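Local coordinates for protein alpha-1,3-glucanase (Streptomyces thermodiastaticus, PDB 7C7D) that hydrolyses alpha-1,3-glucan as a thermostable glycosidase of family GH87, probably cutting within the chain, at residues Asp223-Phe228 with Tyr247-Pro252; Val209-Lys214 with Trp241-Asp246; Asp480-Ala485 with Gly511-Asn516; Lys515-Asp520 with Gly538-Arg543. All coordinates share one frame; numbering follows the deposited sequence.

Overall arrangement
Contacts 1 and 2 lie near one end of a right-handed parallel beta-helix, contacts 3 and 4 toward the other, with about 52 Å between the centres of contacts 1 and 4. Contacts 1 and 2 touch, joining helix 225-234 to the first strands; contacts 3 and 4 share Lys515 and Asn516, where the chain turns a corner between faces of the beta-helix. Each has a buried apolar part (Phe228 and Ile249; Val211; Ile483; Val519 and Phe542) and a polar, more exposed rim. Contact 1 gathers bonds on one carboxylate, contact 2 is mostly backbone and proline packing, contact 3 has one straight backbone bond, a weak salt bridge and a weak amide bond, and contact 4 is a parallel strand ladder.

Contact 1: residues Asp223-Phe228 with Tyr247-Pro252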
loop_
_atom_site.group_PDB
_atom_site.type_symbol
_atom_site.label_atom_id
_atom_site.label_comp_id
_atom_site.label_asym_id
_atom_site.label_seq_id
_atom_site.Cartn_x
_atom_site.Cartn_y
_atom_site.Cartn_z
ATOM N N ASP A 223 -14.664 -9.196 26.231
ATOM C CA ASP A 223 -14.755 -8.028 25.361
ATOM C C ASP A 223 -14.344 -6.782 26.138
ATOM O O ASP A 223 -14.889 -6.495 27.208
ATOM C CB ASP A 223 -16.196 -7.889 24.858
ATOM C CG ASP A 223 -16.366 -6.824 23.767
ATOM O OD1 ASP A 223 -15.370 -6.225 23.315
ATOM O OD2 ASP A 223 -17.531 -6.594 23.353
ATOM N N SER A 224 -13.377 -6.042 25.599
ATOM C CA SER A 224 -12.847 -4.849 26.243
ATOM C C SER A 224 -13.456 -3.555 25.707
ATOM O O SER A 224 -12.992 -2.471 26.086
ATOM C CB SER A 224 -11.325 -4.803 26.088
ATOM O OG SER A 224 -10.699 -5.742 26.938
ATOM N N THR A 225 -14.464 -3.638 24.829
ATOM C CA THR A 225 -15.004 -2.432 24.204
ATOM C C THR A 225 -15.490 -1.437 25.249
ATOM O O THR A 225 -15.148 -0.248 25.196
ATOM C CB THR A 225 -16.139 -2.779 23.237
ATOM O OG1 THR A 225 -15.683 -3.725 22.265
ATOM C CG2 THR A 225 -16.632 -1.523 22.513
ATOM N N GLN A 226 -16.281 -1.907 26.218
ATOM C CA GLN A 226 -16.843 -0.988 27.199
ATOM C C GLN A 226 -15.756 -0.354 28.053
ATOM O O GLN A 226 -15.832 0.835 28.379
ATOM C CB GLN A 226 -17.864 -1.710 28.072
ATOM C CG GLN A 226 -18.636 -0.782 28.992
ATOM C CD GLN A 226 -19.380 0.303 28.236
ATOM O OE1 GLN A 226 -19.925 0.064 27.157
ATOM N NE2 GLN A 226 -19.411 1.504 28.804
ATOM N N ALA A 227 -14.733 -1.130 28.423
ATOM C CA ALA A 227 -13.629 -0.577 29.199
ATOM C C ALA A 227 -12.906 0.523 28.432
ATOM O O ALA A 227 -12.567 1.567 29.003
ATOM C CB ALA A 227 -12.650 -1.680 29.592
ATOM N N PHE A 228 -12.648 0.306 27.140
ATOM C CA PHE A 228 -12.010 1.354 26.348
ATOM C C PHE A 228 -12.902 2.584 26.273
ATOM O O PHE A 228 -12.428 3.719 26.397
ATOM C CB PHE A 228 -11.704 0.842 24.940
ATOM C CG PHE A 228 -10.398 0.106 24.821
ATOM C CD1 PHE A 228 -10.098 -0.962 25.656
ATOM C CD2 PHE A 228 -9.467 0.479 23.860
ATOM C CE1 PHE A 228 -8.893 -1.638 25.536
ATOM C CE2 PHE A 228 -8.263 -0.191 23.741
ATOM C CZ PHE A 228 -7.974 -1.249 24.576
ATOM N N TYR A 247 -6.306 -7.530 23.551
ATOM C CA TYR A 247 -7.603 -6.987 23.932
ATOM C C TYR A 247 -8.595 -7.229 22.814
ATOM O O TYR A 247 -8.414 -6.727 21.704
ATOM C CB TYR A 247 -7.506 -5.482 24.180
ATOM C CG TYR A 247 -6.501 -5.114 25.229
ATOM C CD1 TYR A 247 -5.163 -4.927 24.905
ATOM C CD2 TYR A 247 -6.891 -4.957 26.553
ATOM C CE1 TYR A 247 -4.237 -4.597 25.873
ATOM C CE2 TYR A 247 -5.977 -4.624 27.526
ATOM C CZ TYR A 247 -4.649 -4.442 27.182
ATOM O OH TYR A 247 -3.744 -4.107 28.160
ATOM N N ARG A 248 -9.653 -7.970 23.103
ATOM C CA ARG A 248 -10.731 -8.154 22.143
ATOM C C ARG A 248 -11.637 -6.930 22.188
ATOM O O ARG A 248 -12.127 -6.559 23.261
ATOM C CB ARG A 248 -11.522 -9.414 22.484
ATOM C CG ARG A 248 -12.713 -9.674 21.572
ATOM C CD ARG A 248 -13.087 -11.151 21.563
ATOM N NE ARG A 248 -13.683 -11.578 22.826
ATOM C CZ ARG A 248 -14.970 -11.447 23.128
ATOM N NH1 ARG A 248 -15.810 -10.899 22.259
ATOM N NH2 ARG A 248 -15.422 -11.865 24.303
ATOM N N ILE A 249 -11.846 -6.295 21.037
ATOM C CA ILE A 249 -12.744 -5.148 20.904
ATOM C C ILE A 249 -13.727 -5.478 19.786
ATOM O O ILE A 249 -13.402 -5.320 18.605
ATOM C CB ILE A 249 -11.985 -3.848 20.603
ATOM C CG1 ILE A 249 -10.953 -3.558 21.695
ATOM C CG2 ILE A 249 -12.957 -2.682 20.437
ATOM C CD1 ILE A 249 -11.548 -2.978 22.954
ATOM N N THR A 250 -14.926 -5.949 20.141
ATOM C CA THR A 250 -15.935 -6.163 19.111
ATOM C C THR A 250 -16.256 -4.854 18.409
ATOM O O THR A 250 -16.408 -4.819 17.183
ATOM C CB THR A 250 -17.205 -6.783 19.698
ATOM O OG1 THR A 250 -17.708 -5.952 20.752
ATOM C CG2 THR A 250 -16.918 -8.166 20.233
ATOM N N GLY A 251 -16.332 -3.762 19.167
ATOM C CA GLY A 251 -16.455 -2.445 18.591
ATOM C C GLY A 251 -17.857 -2.166 18.092
ATOM O O GLY A 251 -18.769 -2.987 18.237
ATOM N N PRO A 252 -18.061 -0.990 17.483
ATOM C CA PRO A 252 -17.045 0.041 17.284
ATOM C C PRO A 252 -17.001 1.004 18.453
ATOM O O PRO A 252 -17.952 1.110 19.230
ATOM C CB PRO A 252 -17.576 0.787 16.068
ATOM C CG PRO A 252 -19.069 0.745 16.249
ATOM C CD PRO A 252 -19.367 -0.585 16.926
HETATM O O HOH W 1 -10.070 -8.222 25.977
#
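Asp223 grips Thr250 with both carboxylate oxygens: OD2 takes the hydroxyl OG1 of Thr250 at 2.7 Å on its syn side, while OD1 takes the backbone N of Thr250 at 3.2 Å from above the carboxylate plane. With CG anti to the backbone N (chi1 -171°), the carboxylate reaches across to residues 247-252 at about a right angle to the Thr250 side chain. OD1 is also an acceptor for Thr225 N, which makes an Asx turn, and for Thr225 OG1 at 2.7 Å. Three donors on one oxygen fix the carboxylate's rotation and would probably stabilise its negative charge. The same Thr225 hydroxyl oxygen in turn accepts from Gly251 N at 3.2 Å, extending the network along the turn. Beside it, Ser224 N donates to Arg248 O at 2.7 Å, a straight bond with an N-H...O angle of 169°. A water accepts from both Ser224 OG and Arg248 N, and Ser224 OG is further bonded to Asp217 N. On the buried side Ile249 CD1 lies over one face of the Phe228 ring, 3.8 Å from its centroid, and the edge of Phe228 is directed at the face of Tyr247 in an offset edge-to-face pair, planes 65° apart. The Arg248 guanidinium covers Asp223 CA with one face, and its NH2 is bonded to Gln221 O. The contact thus ties the first turn of helix 225-234 to strand 245-248 and the turn that follows it, with Phe228 and Ile249 packing on Val271 of strand 269-272, and Phe228 and Tyr247 on Ile242 of strand 238-242.

Contact 2: residues Val209-Lys214 with Trp241-Asp246; sequences VSVTDK and WIPPGD
Ser210 turns OG anti to its own nitrogen (chi1 173°), and Thr212 sets OG1 between its backbone N and carbonyl carbon (chi1 56°), which brings the two hydroxyls to the Pro243 ring and to each other. This is the opening parallel pairing of the beta-helix, strand 209-210 beside strand 238-242, with helix 225-234 between them in the chain. Two straight backbone bonds bracket the Ser210-Trp241 bridge: Trp241 N gives its hydrogen to Val209 O at 2.8 Å, and Val211 N to Trp241 O at 3.0 Å with an N-H...O angle of 163°. Ser210 CA adds a CA-H...O contact to the same Trp241 O. After Ser210 the backbone turns to helical angles and leaves the pairing, so further on the contact passes to side chains. Val211 CG2 lies 3.8 Å from Pro243 CD, their side chains slanting across each other, and Thr212 OG1 and CG2 both come up to Pro243 CG. The Trp241 indole leads away from this pairing toward Gln204, Pro205 and Ser208, although Ser210 OG stands near its edge. Val211 also packs on Phe228 and Ala231 of the helix, and Ile242 on Phe228, so helix 225-234 packs against Val211, just past the first strand, and against Ile242 of the second. The Ser210 and Thr212 hydroxyls share a hydrogen bond of 2.7 Å between OG and OG1, and Pro243 CG sits 3.4 Å from Ser210 OG.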
loop_
_atom_site.group_PDB
_atom_site.type_symbol
_atom_site.label_atom_id
_atom_site.label_comp_id
_atom_site.label_asym_id
_atom_site.label_seq_id
_atom_site.Cartn_x
_atom_site.Cartn_y
_atom_site.Cartn_z
ATOM N N VAL A 209 -4.879 7.191 32.058
ATOM C CA VAL A 209 -5.911 6.293 32.565
ATOM C C VAL A 209 -5.742 4.959 31.855
ATOM O O VAL A 209 -5.868 4.886 30.629
ATOM C CB VAL A 209 -7.314 6.863 32.302
ATOM C CG1 VAL A 209 -8.387 5.866 32.734
ATOM C CG2 VAL A 209 -7.490 8.197 33.003
ATOM N N SER A 210 -5.467 3.902 32.611
ATOM C CA SER A 210 -5.257 2.589 32.014
ATOM C C SER A 210 -6.587 1.908 31.715
ATOM O O SER A 210 -7.512 1.937 32.534
ATOM C CB SER A 210 -4.437 1.709 32.956
ATOM O OG SER A 210 -4.354 0.385 32.457
ATOM N N VAL A 211 -6.673 1.278 30.536
ATOM C CA VAL A 211 -7.875 0.526 30.184
ATOM C C VAL A 211 -8.099 -0.639 31.138
ATOM O O VAL A 211 -9.242 -1.038 31.378
ATOM C CB VAL A 211 -7.851 0.058 28.712
ATOM C CG1 VAL A 211 -7.866 1.239 27.773
ATOM C CG2 VAL A 211 -6.648 -0.830 28.441
ATOM N N THR A 212 -7.024 -1.218 31.685
ATOM C CA THR A 212 -7.203 -2.335 32.609
ATOM C C THR A 212 -7.812 -1.880 33.927
ATOM O O THR A 212 -8.499 -2.663 34.592
ATOM C CB THR A 212 -5.887 -3.086 32.825
ATOM O OG1 THR A 212 -4.876 -2.179 33.279
ATOM C CG2 THR A 212 -5.437 -3.744 31.528
ATOM N N ASP A 213 -7.586 -0.624 34.316
ATOM C CA ASP A 213 -8.250 -0.090 35.498
ATOM C C ASP A 213 -9.745 0.095 35.277
ATOM O O ASP A 213 -10.499 0.182 36.251
ATOM C CB ASP A 213 -7.605 1.232 35.918
ATOM C CG ASP A 213 -6.203 1.049 36.474
ATOM O OD1 ASP A 213 -5.814 -0.107 36.745
ATOM O OD2 ASP A 213 -5.494 2.062 36.646
ATOM N N LYS A 214 -10.188 0.152 34.024
ATOM C CA LYS A 214 -11.599 0.257 33.687
ATOM C C LYS A 214 -12.204 -1.084 33.301
ATOM O O LYS A 214 -13.318 -1.121 32.766
ATOM C CB LYS A 214 -11.806 1.278 32.567
ATOM C CG LYS A 214 -11.362 2.684 32.928
ATOM C CD LYS A 214 -12.265 3.286 33.992
ATOM C CE LYS A 214 -11.816 4.681 34.379
ATOM N NZ LYS A 214 -12.769 5.302 35.345
ATOM N N TRP A 241 -4.099 4.769 28.471
ATOM C CA TRP A 241 -2.959 3.871 28.370
ATOM C C TRP A 241 -3.455 2.453 28.115
ATOM O O TRP A 241 -4.378 1.980 28.789
ATOM C CB TRP A 241 -2.165 3.907 29.673
ATOM C CG TRP A 241 -1.047 2.923 29.748
ATOM C CD1 TRP A 241 -0.938 1.871 30.611
ATOM C CD2 TRP A 241 0.138 2.910 28.949
ATOM N NE1 TRP A 241 0.242 1.200 30.395
ATOM C CE2 TRP A 241 0.920 1.817 29.378
ATOM C CE3 TRP A 241 0.612 3.710 27.904
ATOM C CZ2 TRP A 241 2.152 1.509 28.803
ATOM C CZ3 TRP A 241 1.838 3.407 27.339
ATOM C CH2 TRP A 241 2.593 2.314 27.790
ATOM N N ILE A 242 -2.842 1.790 27.141
ATOM C CA ILE A 242 -3.135 0.394 26.828
ATOM C C ILE A 242 -1.906 -0.420 27.217
ATOM O O ILE A 242 -0.919 -0.443 26.464
ATOM C CB ILE A 242 -3.454 0.203 25.336
ATOM C CG1 ILE A 242 -4.577 1.135 24.868
ATOM C CG2 ILE A 242 -3.816 -1.246 25.059
ATOM C CD1 ILE A 242 -4.753 1.154 23.349
ATOM N N PRO A 243 -1.909 -1.092 28.365
ATOM C CA PRO A 243 -0.741 -1.891 28.772
ATOM C C PRO A 243 -0.491 -3.030 27.801
ATOM O O PRO A 243 -1.393 -3.416 27.042
ATOM C CB PRO A 243 -1.150 -2.438 30.151
ATOM C CG PRO A 243 -2.284 -1.580 30.612
ATOM C CD PRO A 243 -2.987 -1.121 29.369
ATOM N N PRO A 244 0.715 -3.599 27.801
ATOM C CA PRO A 244 0.966 -4.802 26.996
ATOM C C PRO A 244 -0.088 -5.869 27.252
ATOM O O PRO A 244 -0.486 -6.119 28.392
ATOM C CB PRO A 244 2.348 -5.258 27.475
ATOM C CG PRO A 244 3.019 -3.997 27.908
ATOM C CD PRO A 244 1.932 -3.128 28.489
ATOM N N GLY A 245 -0.544 -6.499 26.183
ATOM C CA GLY A 245 -1.575 -7.509 26.293
ATOM C C GLY A 245 -2.311 -7.659 24.982
ATOM O O GLY A 245 -1.969 -7.043 23.973
ATOM N N ASP A 246 -3.339 -8.503 25.023
ATOM C CA ASP A 246 -4.226 -8.738 23.893
ATOM C C ASP A 246 -5.636 -8.375 24.328
ATOM O O ASP A 246 -6.108 -8.854 25.363
ATOM C CB ASP A 246 -4.182 -10.207 23.466
ATOM C CG ASP A 246 -2.864 -10.586 22.819
ATOM O OD1 ASP A 246 -2.688 -10.339 21.605
ATOM O OD2 ASP A 246 -1.994 -11.130 23.529
#

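Contact 3: residues Asp480-Ala485 with Gly511-Asn516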
loop_
_atom_site.group_PDB
_atom_site.type_symbol
_atom_site.label_atom_id
_atom_site.label_comp_id
_atom_site.label_asym_id
_atom_site.label_seq_id
_atom_site.Cartn_x
_atom_site.Cartn_y
_atom_site.Cartn_z
ATOM N N ASP A 480 -13.372 10.485 -17.023
ATOM C CA ASP A 480 -14.703 11.062 -17.179
ATOM C C ASP A 480 -14.695 12.546 -17.515
ATOM O O ASP A 480 -15.764 13.107 -17.791
ATOM C CB ASP A 480 -15.566 10.797 -15.935
ATOM C CG ASP A 480 -15.990 9.342 -15.832
ATOM O OD1 ASP A 480 -16.695 8.862 -16.750
ATOM O OD2 ASP A 480 -15.599 8.676 -14.849
ATOM N N SER A 481 -13.530 13.189 -17.520
ATOM C CA SER A 481 -13.431 14.593 -17.891
ATOM C C SER A 481 -11.973 14.919 -18.188
ATOM O O SER A 481 -11.059 14.215 -17.758
ATOM C CB SER A 481 -13.992 15.518 -16.803
ATOM O OG SER A 481 -13.228 15.441 -15.611
ATOM N N ALA A 482 -11.777 15.995 -18.945
ATOM C CA ALA A 482 -10.447 16.437 -19.337
ATOM C C ALA A 482 -9.652 16.917 -18.126
ATOM O O ALA A 482 -10.203 17.329 -17.101
ATOM C CB ALA A 482 -10.565 17.575 -20.346
ATOM N N ILE A 483 -8.328 16.864 -18.256
ATOM C CA ILE A 483 -7.437 17.319 -17.191
ATOM C C ILE A 483 -7.450 18.846 -17.169
ATOM O O ILE A 483 -6.864 19.493 -18.042
ATOM C CB ILE A 483 -6.015 16.782 -17.376
ATOM C CG1 ILE A 483 -6.015 15.257 -17.585
ATOM C CG2 ILE A 483 -5.136 17.202 -16.209
ATOM C CD1 ILE A 483 -6.525 14.432 -16.417
ATOM N N GLU A 484 -8.120 19.426 -16.170
ATOM C CA GLU A 484 -8.180 20.875 -16.032
ATOM C C GLU A 484 -7.232 21.405 -14.969
ATOM O O GLU A 484 -7.097 22.628 -14.828
ATOM C CB GLU A 484 -9.616 21.336 -15.745
ATOM C CG GLU A 484 -10.656 20.777 -16.711
ATOM C CD GLU A 484 -10.528 21.312 -18.129
ATOM O OE1 GLU A 484 -9.676 22.188 -18.384
ATOM O OE2 GLU A 484 -11.292 20.841 -19.002
ATOM N N ALA A 485 -6.581 20.518 -14.227
ATOM C CA ALA A 485 -5.483 20.888 -13.357
ATOM C C ALA A 485 -4.190 20.931 -14.161
ATOM O O ALA A 485 -4.101 20.409 -15.274
ATOM C CB ALA A 485 -5.339 19.856 -12.237
ATOM N N GLY A 511 -12.515 10.108 -24.938
ATOM C CA GLY A 511 -11.748 11.072 -25.707
ATOM C C GLY A 511 -11.541 12.420 -25.056
ATOM O O GLY A 511 -11.374 13.415 -25.767
ATOM N N HIS A 512 -11.521 12.487 -23.727
ATOM C CA HIS A 512 -11.223 13.744 -23.057
ATOM C C HIS A 512 -9.722 14.008 -23.088
ATOM O O HIS A 512 -8.904 13.086 -22.990
ATOM C CB HIS A 512 -11.683 13.697 -21.602
ATOM C CG HIS A 512 -13.131 13.364 -21.438
ATOM N ND1 HIS A 512 -14.141 14.176 -21.909
ATOM C CD2 HIS A 512 -13.738 12.304 -20.856
ATOM C CE1 HIS A 512 -15.309 13.627 -21.627
ATOM N NE2 HIS A 512 -15.093 12.493 -20.987
ATOM N N ALA A 513 -9.355 15.284 -23.188
ATOM C CA ALA A 513 -7.952 15.641 -23.355
ATOM C C ALA A 513 -7.141 15.404 -22.083
ATOM O O ALA A 513 -7.568 15.737 -20.971
ATOM C CB ALA A 513 -7.824 17.108 -23.760
ATOM N N VAL A 514 -5.957 14.826 -22.263
ATOM C CA VAL A 514 -4.892 14.901 -21.274
ATOM C C VAL A 514 -4.030 16.080 -21.701
ATOM O O VAL A 514 -3.419 16.059 -22.773
ATOM C CB VAL A 514 -4.082 13.601 -21.207
ATOM C CG1 VAL A 514 -2.838 13.808 -20.349
ATOM C CG2 VAL A 514 -4.934 12.475 -20.648
ATOM N N LYS A 515 -4.007 17.120 -20.875
ATOM C CA LYS A 515 -3.329 18.364 -21.210
ATOM C C LYS A 515 -2.825 18.970 -19.911
ATOM O O LYS A 515 -3.141 18.489 -18.821
ATOM C CB LYS A 515 -4.288 19.325 -21.919
ATOM C CG LYS A 515 -5.609 19.506 -21.181
ATOM C CD LYS A 515 -6.464 20.597 -21.806
ATOM C CE LYS A 515 -7.765 20.776 -21.034
ATOM N NZ LYS A 515 -8.467 22.035 -21.403
ATOM N N ASN A 516 -2.026 20.033 -20.036
ATOM C CA ASN A 516 -1.444 20.715 -18.877
ATOM C C ASN A 516 -0.498 19.806 -18.106
ATOM O O ASN A 516 -0.279 19.995 -16.905
ATOM C CB ASN A 516 -2.498 21.310 -17.937
ATOM C CG ASN A 516 -3.542 22.120 -18.674
ATOM O OD1 ASN A 516 -3.210 22.975 -19.492
ATOM N ND2 ASN A 516 -4.812 21.862 -18.379
HETATM O O HOH W 2 -11.285 21.547 -21.378
#
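His512 lays one face of its imidazole over the backbone of Ser481, whose CA stands 3.8 Å from the ring centroid and nearly above the ring, a CH-pi contact. The two segments are adjacent rungs at a corner of the parallel beta-helix, running in nearly the same direction, 11° apart end to end. His512 CG is anti to the carbonyl carbon (chi1 -56°), which turns the ring along the neighbouring rung; its NE2 is bonded to Gln510 OE1. With an alanine here, the backbone of Ser481 would probably lose the imidazole over it and Gln510 OE1 its partner. Next along, Ile483 N donates to Ala513 O at 3.0 Å, an N-H...O angle of 167°, the one strong backbone bond between the segments. The Ile483 side chain faces inward: CG1 lies 3.9 Å from Val514 CA, and both residues pack on Val476 of strand 474-477. Outward, Lys515 runs extended beyond CG past Ile483 O to Glu484, whose chain is bent at chi2 and lies across it at a slant. The resulting salt bridge is weak, with Lys515 NZ at 3.3 Å from Glu484 OE1; a water that donates to Glu484 OE2 and accepts from NZ bridges the same pair. Lys515 N, by contrast, is buried here without a partner in the model. At the corner, where the chain changes direction, Asn516 reaches back toward the other rung: CB comes close to Ala485 O, and ND2 makes a weak, bent bond of 3.2 Å to Ile483 O.

Contact 4: residues Lys515-Asp520 with Gly538-Arg543; sequences KNVTVD and GEATFR
Neighbouring rungs of the parallel beta-helix pair here, strand 517-527 with strand 538-550; the axes of 517-520 and 538-543 approach to 4.7 Å and run 8° from parallel. From Thr518 on the ladder is regular: Thr541 N donates to Val517 O, Val519 N to Thr541 O at 2.8 Å, and Arg543 N to Val519 O. Val517, Val519, Ala540 and Phe542 share the inner face. Val519 CB lies 3.7 Å from Phe542 CD2, the two side chains oblique to each other, and Phe502 and Phe504 of strand 502-505 close over Val519. On the other face, Thr518 stands beside Thr541 and Asp520 beside Arg543. The arginine, bent at chi3, folds back so that NE and NH2 both hold Asp520 OD2 side-on, NH2 at 2.9 Å and NE at 3.0 Å. That oxygen lies in the guanidinium plane, whereas the carboxylate is turned 79° against it and is met by both nitrogens from one face. Asp520 OD1 bonds to Asn544 ND2, which engages the second oxygen. An asparagine in its place would probably leave the Arg543 charge without its mate and weaken the hold on both nitrogens. At the start of the pairing Glu539 CG takes the position between the backbone N and carbonyl carbon (chi1 54°), and the bend at chi2 carries the carboxylate to the corner, where OE1 accepts from Asn516 N at 2.9 Å. Its other oxygen, OE2, is joined to Val517 O through a water that donates to both, 2.8 Å from each.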
loop_
_atom_site.group_PDB
_atom_site.type_symbol
_atom_site.label_atom_id
_atom_site.label_comp_id
_atom_site.label_asym_id
_atom_site.label_seq_id
_atom_site.Cartn_x
_atom_site.Cartn_y
_atom_site.Cartn_z
ATOM N N LYS A 515 -4.007 17.120 -20.875
ATOM C CA LYS A 515 -3.329 18.364 -21.210
ATOM C C LYS A 515 -2.825 18.970 -19.911
ATOM O O LYS A 515 -3.141 18.489 -18.821
ATOM C CB LYS A 515 -4.288 19.325 -21.919
ATOM C CG LYS A 515 -5.609 19.506 -21.181
ATOM C CD LYS A 515 -6.464 20.597 -21.806
ATOM C CE LYS A 515 -7.765 20.776 -21.034
ATOM N NZ LYS A 515 -8.467 22.035 -21.403
ATOM N N ASN A 516 -2.026 20.033 -20.036
ATOM C CA ASN A 516 -1.444 20.715 -18.877
ATOM C C ASN A 516 -0.498 19.806 -18.106
ATOM O O ASN A 516 -0.279 19.995 -16.905
ATOM C CB ASN A 516 -2.498 21.310 -17.937
ATOM C CG ASN A 516 -3.542 22.120 -18.674
ATOM O OD1 ASN A 516 -3.210 22.975 -19.492
ATOM N ND2 ASN A 516 -4.812 21.862 -18.379
ATOM N N VAL A 517 0.084 18.828 -18.794
ATOM C CA VAL A 517 0.985 17.860 -18.183
ATOM C C VAL A 517 2.414 18.206 -18.564
ATOM O O VAL A 517 2.720 18.407 -19.746
ATOM C CB VAL A 517 0.652 16.431 -18.642
ATOM C CG1 VAL A 517 1.724 15.434 -18.166
ATOM C CG2 VAL A 517 -0.722 16.026 -18.154
ATOM N N THR A 518 3.289 18.268 -17.565
ATOM C CA THR A 518 4.724 18.409 -17.772
ATOM C C THR A 518 5.429 17.263 -17.071
ATOM O O THR A 518 5.188 17.019 -15.884
ATOM C CB THR A 518 5.231 19.730 -17.192
ATOM O OG1 THR A 518 4.532 20.813 -17.811
ATOM C CG2 THR A 518 6.731 19.884 -17.439
ATOM N N VAL A 519 6.274 16.549 -17.807
ATOM C CA VAL A 519 7.181 15.568 -17.230
ATOM C C VAL A 519 8.575 16.170 -17.314
ATOM O O VAL A 519 9.073 16.432 -18.418
ATOM C CB VAL A 519 7.110 14.228 -17.978
ATOM C CG1 VAL A 519 8.155 13.254 -17.430
ATOM C CG2 VAL A 519 5.711 13.645 -17.880
ATOM N N ASP A 520 9.189 16.427 -16.161
ATOM C CA ASP A 520 10.487 17.094 -16.117
ATOM C C ASP A 520 11.396 16.339 -15.162
ATOM O O ASP A 520 11.247 16.443 -13.939
ATOM C CB ASP A 520 10.345 18.560 -15.695
ATOM C CG ASP A 520 11.649 19.332 -15.797
ATOM O OD1 ASP A 520 12.738 18.726 -15.822
ATOM O OD2 ASP A 520 11.581 20.579 -15.847
ATOM N N GLY A 538 -4.691 15.527 -26.719
ATOM C CA GLY A 538 -4.213 16.555 -25.812
ATOM C C GLY A 538 -2.783 16.971 -26.093
ATOM O O GLY A 538 -2.373 17.047 -27.255
ATOM N N GLU A 539 -2.016 17.251 -25.042
ATOM C CA GLU A 539 -0.638 17.691 -25.202
ATOM C C GLU A 539 0.103 17.508 -23.888
ATOM O O GLU A 539 -0.486 17.579 -22.806
ATOM C CB GLU A 539 -0.547 19.156 -25.663
ATOM C CG GLU A 539 -1.311 20.166 -24.800
ATOM C CD GLU A 539 -0.559 20.597 -23.543
ATOM O OE1 GLU A 539 -1.220 21.080 -22.586
ATOM O OE2 GLU A 539 0.690 20.452 -23.507
ATOM N N ALA A 540 1.410 17.297 -23.998
ATOM C CA ALA A 540 2.271 17.253 -22.830
ATOM C C ALA A 540 3.671 17.665 -23.241
ATOM O O ALA A 540 4.063 17.509 -24.400
ATOM C CB ALA A 540 2.315 15.857 -22.208
ATOM N N THR A 541 4.420 18.183 -22.278
ATOM C CA THR A 541 5.805 18.572 -22.488
ATOM C C THR A 541 6.711 17.649 -21.691
ATOM O O THR A 541 6.442 17.363 -20.519
ATOM C CB THR A 541 6.020 20.014 -22.034
ATOM O OG1 THR A 541 5.173 20.871 -22.805
ATOM C CG2 THR A 541 7.477 20.441 -22.220
ATOM N N PHE A 542 7.782 17.189 -22.334
ATOM C CA PHE A 542 8.750 16.295 -21.716
ATOM C C PHE A 542 10.135 16.920 -21.754
ATOM O O PHE A 542 10.615 17.300 -22.828
ATOM C CB PHE A 542 8.792 14.956 -22.448
ATOM C CG PHE A 542 7.469 14.250 -22.442
ATOM C CD1 PHE A 542 6.480 14.606 -23.349
ATOM C CD2 PHE A 542 7.191 13.265 -21.514
ATOM C CE1 PHE A 542 5.249 13.985 -23.345
ATOM C CE2 PHE A 542 5.946 12.629 -21.500
ATOM C CZ PHE A 542 4.986 12.992 -22.422
ATOM N N ARG A 543 10.775 17.018 -20.590
ATOM C CA ARG A 543 12.136 17.518 -20.482
ATOM C C ARG A 543 12.932 16.604 -19.565
ATOM O O ARG A 543 12.404 16.081 -18.581
ATOM C CB ARG A 543 12.184 18.926 -19.846
ATOM C CG ARG A 543 11.552 20.048 -20.637
ATOM C CD ARG A 543 11.825 21.394 -19.967
ATOM N NE ARG A 543 11.214 21.492 -18.643
ATOM C CZ ARG A 543 10.016 22.020 -18.414
ATOM N NH1 ARG A 543 9.304 22.498 -19.425
ATOM N NH2 ARG A 543 9.529 22.070 -17.180
HETATM O O HOH W 3 -0.916 23.896 -20.889
HETATM O O HOH W 4 2.038 20.806 -21.125
HETATM O O HOH W 5 6.167 23.051 -18.495
#